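Local coordinates for protein flap endonuclease 1 (Desulfurococcus amylolyticus, PDB 3ORY) that probably cleaves 5' flaps from branched DNA as a structure-specific endonuclease, as related flap endonucleases do in replication and repair, at residues G42-R54 with M136-A149. Numbering follows the deposited sequence.
Sequences GYNALYQFLAAIR and MMSAKLTEEMVRDA
Leu141 drives its side chain between Leu46, Tyr43 and Tyr47 of helix 42-52, a worked example of how an extended segment can be fitted against a helix. CG anti to the backbone N (chi1 -179°) carries the branch toward the helix, where CD1 lies 4.0 Å from Leu46 CB and CD2 meets both tyrosine rings. Packing is tight where Leu141 CB comes within 3.4 Å of Tyr47 CZ. Val146 CG2 adds to this buried end, 3.6 Å from Tyr43 CE1, and Phe93 packs against Tyr43, Leu46 and Val146. Leu50 CD2 reaches tip to tip toward Met145 CE. Toward solvent the packing thins to Met136 and Met137, and polar bonds take over. Arg54 NH1 and NH2 grip Met137 O end-on (NH2 at 2.8 Å), NE and NH2 hold Leu50 O side-on, and Met136 CE lies over one guanidinium face. A leucine in place of Arg54 removes these donors and would probably leave the helix end less firmly joined to 136-142. Met145 N bonds to Thr142 OG1 (3.2 Å) and Thr142 N weakly back to Met145 SD, a capping box that starts helix 143-156 within the PIN-like nuclease fold of flap endonucleases.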
ATOM      1  N   GLY A  42      -5.001   3.176  -3.462  1.00 23.13           N
ATOM      2  CA  GLY A  42      -5.984   2.118  -3.667  1.00 23.29           C
ATOM      3  C   GLY A  42      -5.369   0.750  -3.927  1.00 23.06           C
ATOM      4  O   GLY A  42      -5.657  -0.196  -3.211  1.00 23.55           O
ATOM      5  N   TYR A  43      -4.511   0.646  -4.938  1.00 22.50           N
ATOM      6  CA  TYR A  43      -3.915  -0.653  -5.301  1.00 22.36           C
ATOM      7  C   TYR A  43      -3.097  -1.216  -4.150  1.00 21.96           C
ATOM      8  O   TYR A  43      -3.179  -2.409  -3.865  1.00 21.87           O
ATOM      9  CB  TYR A  43      -3.058  -0.556  -6.589  1.00 21.85           C
ATOM     10  CG  TYR A  43      -3.845  -0.371  -7.878  1.00 22.44           C
ATOM     11  CD1 TYR A  43      -5.210  -0.079  -7.860  1.00 23.03           C
ATOM     12  CD2 TYR A  43      -3.210  -0.453  -9.121  1.00 22.41           C
ATOM     13  CE1 TYR A  43      -5.923   0.113  -9.051  1.00 22.30           C
ATOM     14  CE2 TYR A  43      -3.919  -0.271 -10.316  1.00 21.44           C
ATOM     15  CZ  TYR A  43      -5.269   0.015 -10.268  1.00 22.14           C
ATOM     16  OH  TYR A  43      -5.981   0.215 -11.432  1.00 21.84           O
ATOM     17  N   ASN A  44      -2.315  -0.368  -3.480  1.00 22.44           N
ATOM     18  CA  ASN A  44      -1.475  -0.862  -2.394  1.00 23.17           C
ATOM     19  C   ASN A  44      -2.324  -1.433  -1.265  1.00 23.27           C
ATOM     20  O   ASN A  44      -2.013  -2.501  -0.735  1.00 23.58           O
ATOM     21  CB  ASN A  44      -0.532   0.214  -1.846  1.00 23.43           C
ATOM     22  CG  ASN A  44       0.639  -0.375  -1.117  1.00 25.50           C
ATOM     23  OD1 ASN A  44       1.699  -0.628  -1.719  1.00 29.10           O
ATOM     24  ND2 ASN A  44       0.470  -0.624   0.178  1.00 24.34           N
ATOM     25  N   ALA A  45      -3.390  -0.721  -0.899  1.00 23.12           N
ATOM     26  CA  ALA A  45      -4.308  -1.211   0.128  1.00 23.83           C
ATOM     27  C   ALA A  45      -4.929  -2.541  -0.271  1.00 24.00           C
ATOM     28  O   ALA A  45      -4.994  -3.453   0.540  1.00 24.49           O
ATOM     29  CB  ALA A  45      -5.407  -0.165   0.452  1.00 23.95           C
ATOM     30  N   LEU A  46      -5.380  -2.659  -1.517  1.00 23.74           N
ATOM     31  CA  LEU A  46      -6.020  -3.901  -1.955  1.00 23.97           C
ATOM     32  C   LEU A  46      -5.040  -5.067  -1.920  1.00 24.43           C
ATOM     33  O   LEU A  46      -5.413  -6.175  -1.554  1.00 25.32           O
ATOM     34  CB  LEU A  46      -6.660  -3.744  -3.354  1.00 23.32           C
ATOM     35  CG  LEU A  46      -7.799  -2.717  -3.432  1.00 23.79           C
ATOM     36  CD1 LEU A  46      -8.367  -2.594  -4.859  1.00 22.79           C
ATOM     37  CD2 LEU A  46      -8.914  -3.040  -2.452  1.00 24.87           C
ATOM     38  N   TYR A  47      -3.786  -4.809  -2.289  1.00 24.42           N
ATOM     39  CA  TYR A  47      -2.727  -5.806  -2.169  1.00 24.86           C
ATOM     40  C   TYR A  47      -2.468  -6.219  -0.719  1.00 25.66           C
ATOM     41  O   TYR A  47      -2.250  -7.411  -0.438  1.00 25.54           O
ATOM     42  CB  TYR A  47      -1.433  -5.326  -2.856  1.00 25.18           C
ATOM     43  CG  TYR A  47      -1.384  -5.726  -4.318  1.00 26.76           C
ATOM     44  CD1 TYR A  47      -1.448  -7.078  -4.688  1.00 29.03           C
ATOM     45  CD2 TYR A  47      -1.309  -4.772  -5.328  1.00 29.26           C
ATOM     46  CE1 TYR A  47      -1.413  -7.465  -6.016  1.00 30.41           C
ATOM     47  CE2 TYR A  47      -1.283  -5.155  -6.688  1.00 28.83           C
ATOM     48  CZ  TYR A  47      -1.332  -6.499  -7.009  1.00 30.92           C
ATOM     49  OH  TYR A  47      -1.313  -6.903  -8.320  1.00 33.28           O
ATOM     50  N   GLN A  48      -2.493  -5.248   0.198  1.00 25.08           N
ATOM     51  CA  GLN A  48      -2.331  -5.562   1.627  1.00 26.45           C
ATOM     52  C   GLN A  48      -3.439  -6.491   2.126  1.00 26.68           C
ATOM     53  O   GLN A  48      -3.157  -7.481   2.816  1.00 26.87           O
ATOM     54  CB  GLN A  48      -2.276  -4.305   2.499  1.00 26.61           C
ATOM     55  CG  GLN A  48      -1.130  -3.351   2.192  1.00 27.57           C
ATOM     56  CD  GLN A  48       0.205  -4.048   1.951  1.00 29.79           C
ATOM     57  OE1 GLN A  48       0.601  -4.968   2.684  1.00 27.85           O
ATOM     58  NE2 GLN A  48       0.922  -3.589   0.932  1.00 28.36           N
ATOM     59  N   PHE A  49      -4.680  -6.177   1.752  1.00 26.61           N
ATOM     60  CA  PHE A  49      -5.837  -6.994   2.139  1.00 27.62           C
ATOM     61  C   PHE A  49      -5.770  -8.399   1.533  1.00 28.15           C
ATOM     62  O   PHE A  49      -6.100  -9.398   2.195  1.00 28.73           O
ATOM     63  CB  PHE A  49      -7.139  -6.306   1.729  1.00 27.07           C
ATOM     64  CG  PHE A  49      -7.311  -4.923   2.309  1.00 27.62           C
ATOM     65  CD1 PHE A  49      -6.878  -4.629   3.600  1.00 26.67           C
ATOM     66  CD2 PHE A  49      -7.942  -3.920   1.566  1.00 27.45           C
ATOM     67  CE1 PHE A  49      -7.036  -3.345   4.147  1.00 28.02           C
ATOM     68  CE2 PHE A  49      -8.116  -2.635   2.103  1.00 26.64           C
ATOM     69  CZ  PHE A  49      -7.667  -2.348   3.396  1.00 26.13           C
ATOM     70  N   LEU A  50      -5.334  -8.474   0.279  1.00 27.91           N
ATOM     71  CA  LEU A  50      -5.166  -9.758  -0.392  1.00 28.97           C
ATOM     72  C   LEU A  50      -4.186 -10.666   0.346  1.00 30.13           C
ATOM     73  O   LEU A  50      -4.415 -11.873   0.451  1.00 31.08           O
ATOM     74  CB  LEU A  50      -4.733  -9.568  -1.855  1.00 28.12           C
ATOM     75  CG  LEU A  50      -5.806  -9.118  -2.844  1.00 27.20           C
ATOM     76  CD1 LEU A  50      -5.186  -8.773  -4.213  1.00 26.36           C
ATOM     77  CD2 LEU A  50      -6.890 -10.187  -3.004  1.00 27.36           C
ATOM     78  N   ALA A  51      -3.119 -10.079   0.882  1.00 30.35           N
ATOM     79  CA  ALA A  51      -2.093 -10.832   1.591  1.00 31.75           C
ATOM     80  C   ALA A  51      -2.441 -11.098   3.064  1.00 33.25           C
ATOM     81  O   ALA A  51      -2.099 -12.152   3.606  1.00 33.88           O
ATOM     82  CB  ALA A  51      -0.741 -10.104   1.492  1.00 31.35           C
ATOM     83  N   ALA A  52      -3.107 -10.144   3.712  1.00 33.71           N
ATOM     84  CA  ALA A  52      -3.288 -10.207   5.175  1.00 34.56           C
ATOM     85  C   ALA A  52      -4.584 -10.894   5.618  1.00 35.46           C
ATOM     86  O   ALA A  52      -4.656 -11.446   6.721  1.00 35.90           O
ATOM     87  CB  ALA A  52      -3.187  -8.806   5.792  1.00 34.24           C
ATOM     88  N   ILE A  53      -5.604 -10.853   4.770  1.00 35.13           N
ATOM     89  CA  ILE A  53      -6.897 -11.413   5.133  1.00 36.36           C
ATOM     90  C   ILE A  53      -7.073 -12.803   4.523  1.00 37.25           C
ATOM     91  O   ILE A  53      -7.229 -12.954   3.313  1.00 36.42           O
ATOM     92  CB  ILE A  53      -8.039 -10.428   4.809  1.00 36.05           C
ATOM     93  CG1 ILE A  53      -7.818  -9.149   5.635  1.00 37.14           C
ATOM     94  CG2 ILE A  53      -9.401 -11.037   5.139  1.00 35.21           C
ATOM     95  CD1 ILE A  53      -8.448  -7.952   5.064  1.00 37.63           C
ATOM     96  N   ARG A  54      -7.011 -13.811   5.391  1.00 38.46           N
ATOM     97  CA  ARG A  54      -6.945 -15.214   4.991  1.00 40.32           C
ATOM     98  C   ARG A  54      -7.785 -16.095   5.912  1.00 41.82           C
ATOM     99  O   ARG A  54      -8.055 -15.732   7.054  1.00 41.86           O
ATOM    100  CB  ARG A  54      -5.489 -15.702   5.017  1.00 40.44           C
ATOM    101  CG  ARG A  54      -4.566 -15.007   3.996  1.00 41.01           C
ATOM    102  CD  ARG A  54      -4.958 -15.393   2.574  1.00 40.79           C
ATOM    103  NE  ARG A  54      -4.276 -14.606   1.554  1.00 40.88           N
ATOM    104  CZ  ARG A  54      -3.413 -15.091   0.666  1.00 40.05           C
ATOM    105  NH1 ARG A  54      -3.106 -16.388   0.648  1.00 38.67           N
ATOM    106  NH2 ARG A  54      -2.864 -14.271  -0.217  1.00 37.34           N
ATOM    107  N   MET A 136       1.486 -19.885   1.229  1.00 48.17           N
ATOM    108  CA  MET A 136       0.420 -18.912   0.983  1.00 47.88           C
ATOM    109  C   MET A 136       0.568 -18.272  -0.392  1.00 46.77           C
ATOM    110  O   MET A 136       1.590 -17.662  -0.689  1.00 46.27           O
ATOM    111  CB  MET A 136       0.404 -17.829   2.059  1.00 47.86           C
ATOM    112  CG  MET A 136      -0.365 -18.199   3.315  1.00 50.13           C
ATOM    113  SD  MET A 136      -0.238 -16.897   4.558  1.00 53.02           S
ATOM    114  CE  MET A 136      -1.061 -15.525   3.757  1.00 52.75           C
ATOM    115  N   MET A 137      -0.449 -18.431  -1.232  1.00 46.48           N
ATOM    116  CA  MET A 137      -0.372 -17.923  -2.597  1.00 46.01           C
ATOM    117  C   MET A 137      -0.518 -16.406  -2.653  1.00 44.33           C
ATOM    118  O   MET A 137      -1.280 -15.818  -1.878  1.00 43.78           O
ATOM    119  CB  MET A 137      -1.378 -18.624  -3.521  1.00 46.75           C
ATOM    120  CG  MET A 137      -2.846 -18.361  -3.238  1.00 49.60           C
ATOM    121  SD  MET A 137      -3.869 -18.759  -4.682  1.00 58.02           S
ATOM    122  CE  MET A 137      -3.662 -17.267  -5.667  1.00 53.90           C
ATOM    123  N   SER A 138       0.232 -15.783  -3.560  1.00 42.90           N
ATOM    124  CA  SER A 138       0.127 -14.352  -3.808  1.00 41.41           C
ATOM    125  C   SER A 138      -0.970 -14.131  -4.836  1.00 40.02           C
ATOM    126  O   SER A 138      -0.814 -14.479  -6.011  1.00 39.97           O
ATOM    127  CB  SER A 138       1.449 -13.795  -4.337  1.00 41.41           C
ATOM    128  OG  SER A 138       2.522 -14.132  -3.474  1.00 43.88           O
ATOM    129  N   ALA A 139      -2.088 -13.573  -4.386  1.00 38.22           N
ATOM    130  CA  ALA A 139      -3.221 -13.330  -5.265  1.00 36.88           C
ATOM    131  C   ALA A 139      -2.935 -12.180  -6.239  1.00 35.34           C
ATOM    132  O   ALA A 139      -2.266 -11.205  -5.883  1.00 35.43           O
ATOM    133  CB  ALA A 139      -4.472 -13.049  -4.445  1.00 37.04           C
ATOM    134  N   LYS A 140      -3.422 -12.311  -7.467  1.00 33.73           N
ATOM    135  CA  LYS A 140      -3.336 -11.231  -8.449  1.00 32.65           C
ATOM    136  C   LYS A 140      -4.476 -10.232  -8.248  1.00 30.69           C
ATOM    137  O   LYS A 140      -5.630 -10.618  -8.078  1.00 30.26           O
ATOM    138  CB  LYS A 140      -3.390 -11.787  -9.875  1.00 33.00           C
ATOM    139  CG  LYS A 140      -2.155 -12.553 -10.304  1.00 36.24           C
ATOM    140  CD  LYS A 140      -2.357 -13.327 -11.621  1.00 41.30           C
ATOM    141  CE  LYS A 140      -1.089 -14.116 -12.016  1.00 43.04           C
ATOM    142  NZ  LYS A 140      -1.278 -15.009 -13.193  1.00 45.55           N
ATOM    143  N   LEU A 141      -4.154  -8.944  -8.261  1.00 29.16           N
ATOM    144  CA  LEU A 141      -5.191  -7.907  -8.301  1.00 27.03           C
ATOM    145  C   LEU A 141      -5.611  -7.694  -9.748  1.00 26.60           C
ATOM    146  O   LEU A 141      -4.780  -7.380 -10.593  1.00 25.57           O
ATOM    147  CB  LEU A 141      -4.679  -6.590  -7.699  1.00 26.81           C
ATOM    148  CG  LEU A 141      -5.676  -5.423  -7.662  1.00 24.97           C
ATOM    149  CD1 LEU A 141      -6.877  -5.776  -6.768  1.00 23.22           C
ATOM    150  CD2 LEU A 141      -4.983  -4.153  -7.183  1.00 23.94           C
ATOM    151  N   THR A 142      -6.901  -7.862 -10.031  1.00 26.22           N
ATOM    152  CA  THR A 142      -7.416  -7.678 -11.388  1.00 26.50           C
ATOM    153  C   THR A 142      -8.266  -6.415 -11.493  1.00 26.58           C
ATOM    154  O   THR A 142      -8.709  -5.862 -10.487  1.00 26.60           O
ATOM    155  CB  THR A 142      -8.301  -8.848 -11.833  1.00 26.53           C
ATOM    156  OG1 THR A 142      -9.558  -8.749 -11.158  1.00 26.53           O
ATOM    157  CG2 THR A 142      -7.639 -10.208 -11.534  1.00 27.74           C
ATOM    158  N   GLU A 143      -8.493  -5.975 -12.724  1.00 27.24           N
ATOM    159  CA  GLU A 143      -9.354  -4.828 -12.994  1.00 28.00           C
ATOM    160  C   GLU A 143     -10.783  -5.011 -12.442  1.00 28.42           C
ATOM    161  O   GLU A 143     -11.359  -4.071 -11.906  1.00 28.13           O
ATOM    162  CB  GLU A 143      -9.333  -4.510 -14.506  1.00 28.48           C
ATOM    163  CG  GLU A 143     -10.236  -3.346 -14.967  1.00 30.14           C
ATOM    164  CD  GLU A 143      -9.951  -2.014 -14.270  1.00 31.17           C
ATOM    165  OE1 GLU A 143      -8.831  -1.799 -13.725  1.00 30.19           O
ATOM    166  OE2 GLU A 143     -10.881  -1.176 -14.263  1.00 32.80           O
ATOM    167  N   GLU A 144     -11.340  -6.221 -12.548  1.00 28.67           N
ATOM    168  CA  GLU A 144     -12.665  -6.509 -11.981  1.00 29.70           C
ATOM    169  C   GLU A 144     -12.692  -6.317 -10.457  1.00 28.88           C
ATOM    170  O   GLU A 144     -13.661  -5.772  -9.915  1.00 28.45           O
ATOM    171  CB  GLU A 144     -13.160  -7.924 -12.371  1.00 30.83           C
ATOM    172  CG  GLU A 144     -14.430  -8.393 -11.617  1.00 35.86           C
ATOM    173  CD  GLU A 144     -14.939  -9.780 -12.046  1.00 42.23           C
ATOM    174  OE1 GLU A 144     -14.162 -10.577 -12.618  1.00 45.69           O
ATOM    175  OE2 GLU A 144     -16.128 -10.082 -11.804  1.00 45.72           O
ATOM    176  N   MET A 145     -11.632  -6.740  -9.769  1.00 28.05           N
ATOM    177  CA  MET A 145     -11.542  -6.541  -8.319  1.00 27.63           C
ATOM    178  C   MET A 145     -11.454  -5.047  -7.962  1.00 27.14           C
ATOM    179  O   MET A 145     -12.036  -4.605  -6.966  1.00 26.50           O
ATOM    180  CB  MET A 145     -10.356  -7.301  -7.736  1.00 27.97           C
ATOM    181  CG  MET A 145     -10.489  -8.824  -7.867  1.00 30.62           C
ATOM    182  SD  MET A 145      -8.894  -9.688  -7.829  1.00 37.50           S
ATOM    183  CE  MET A 145      -8.371  -9.319  -6.181  1.00 31.27           C
ATOM    184  N   VAL A 146     -10.746  -4.280  -8.797  1.00 25.90           N
ATOM    185  CA  VAL A 146     -10.668  -2.824  -8.627  1.00 25.49           C
ATOM    186  C   VAL A 146     -12.055  -2.188  -8.820  1.00 26.07           C
ATOM    187  O   VAL A 146     -12.483  -1.352  -8.024  1.00 25.53           O
ATOM    188  CB  VAL A 146      -9.606  -2.193  -9.571  1.00 24.89           C
ATOM    189  CG1 VAL A 146      -9.676  -0.654  -9.539  1.00 22.11           C
ATOM    190  CG2 VAL A 146      -8.197  -2.687  -9.184  1.00 23.65           C
ATOM    191  N   ARG A 147     -12.745  -2.593  -9.883  1.00 27.01           N
ATOM    192  CA  ARG A 147     -14.115  -2.145 -10.127  1.00 28.16           C
ATOM    193  C   ARG A 147     -15.012  -2.415  -8.919  1.00 28.09           C
ATOM    194  O   ARG A 147     -15.736  -1.525  -8.483  1.00 27.94           O
ATOM    195  CB  ARG A 147     -14.673  -2.839 -11.378  1.00 29.14           C
ATOM    196  CG  ARG A 147     -16.120  -2.518 -11.737  1.00 33.29           C
ATOM    197  CD  ARG A 147     -16.420  -2.937 -13.198  1.00 40.12           C
ATOM    198  NE  ARG A 147     -15.502  -2.280 -14.146  1.00 45.18           N
ATOM    199  CZ  ARG A 147     -14.567  -2.904 -14.870  1.00 47.07           C
ATOM    200  NH1 ARG A 147     -14.416  -4.226 -14.789  1.00 47.81           N
ATOM    201  NH2 ARG A 147     -13.785  -2.200 -15.690  1.00 46.71           N
ATOM    202  N   ASP A 148     -14.967  -3.635  -8.384  1.00 27.77           N
ATOM    203  CA  ASP A 148     -15.779  -3.986  -7.209  1.00 28.69           C
ATOM    204  C   ASP A 148     -15.417  -3.160  -5.983  1.00 27.82           C
ATOM    205  O   ASP A 148     -16.300  -2.746  -5.227  1.00 27.42           O
ATOM    206  CB  ASP A 148     -15.687  -5.489  -6.903  1.00 29.55           C
ATOM    207  CG  ASP A 148     -16.348  -6.344  -7.988  1.00 32.97           C
ATOM    208  OD1 ASP A 148     -17.173  -5.799  -8.759  1.00 36.10           O
ATOM    209  OD2 ASP A 148     -16.026  -7.546  -8.088  1.00 35.48           O
ATOM    210  N   ALA A 149     -14.120  -2.904  -5.802  1.00 27.02           N
ATOM    211  CA  ALA A 149     -13.639  -2.072  -4.702  1.00 26.73           C
ATOM    212  C   ALA A 149     -14.208  -0.656  -4.791  1.00 26.72           C
ATOM    213  O   ALA A 149     -14.654  -0.097  -3.783  1.00 26.47           O
ATOM    214  CB  ALA A 149     -12.100  -2.030  -4.681  1.00 26.72           C
TER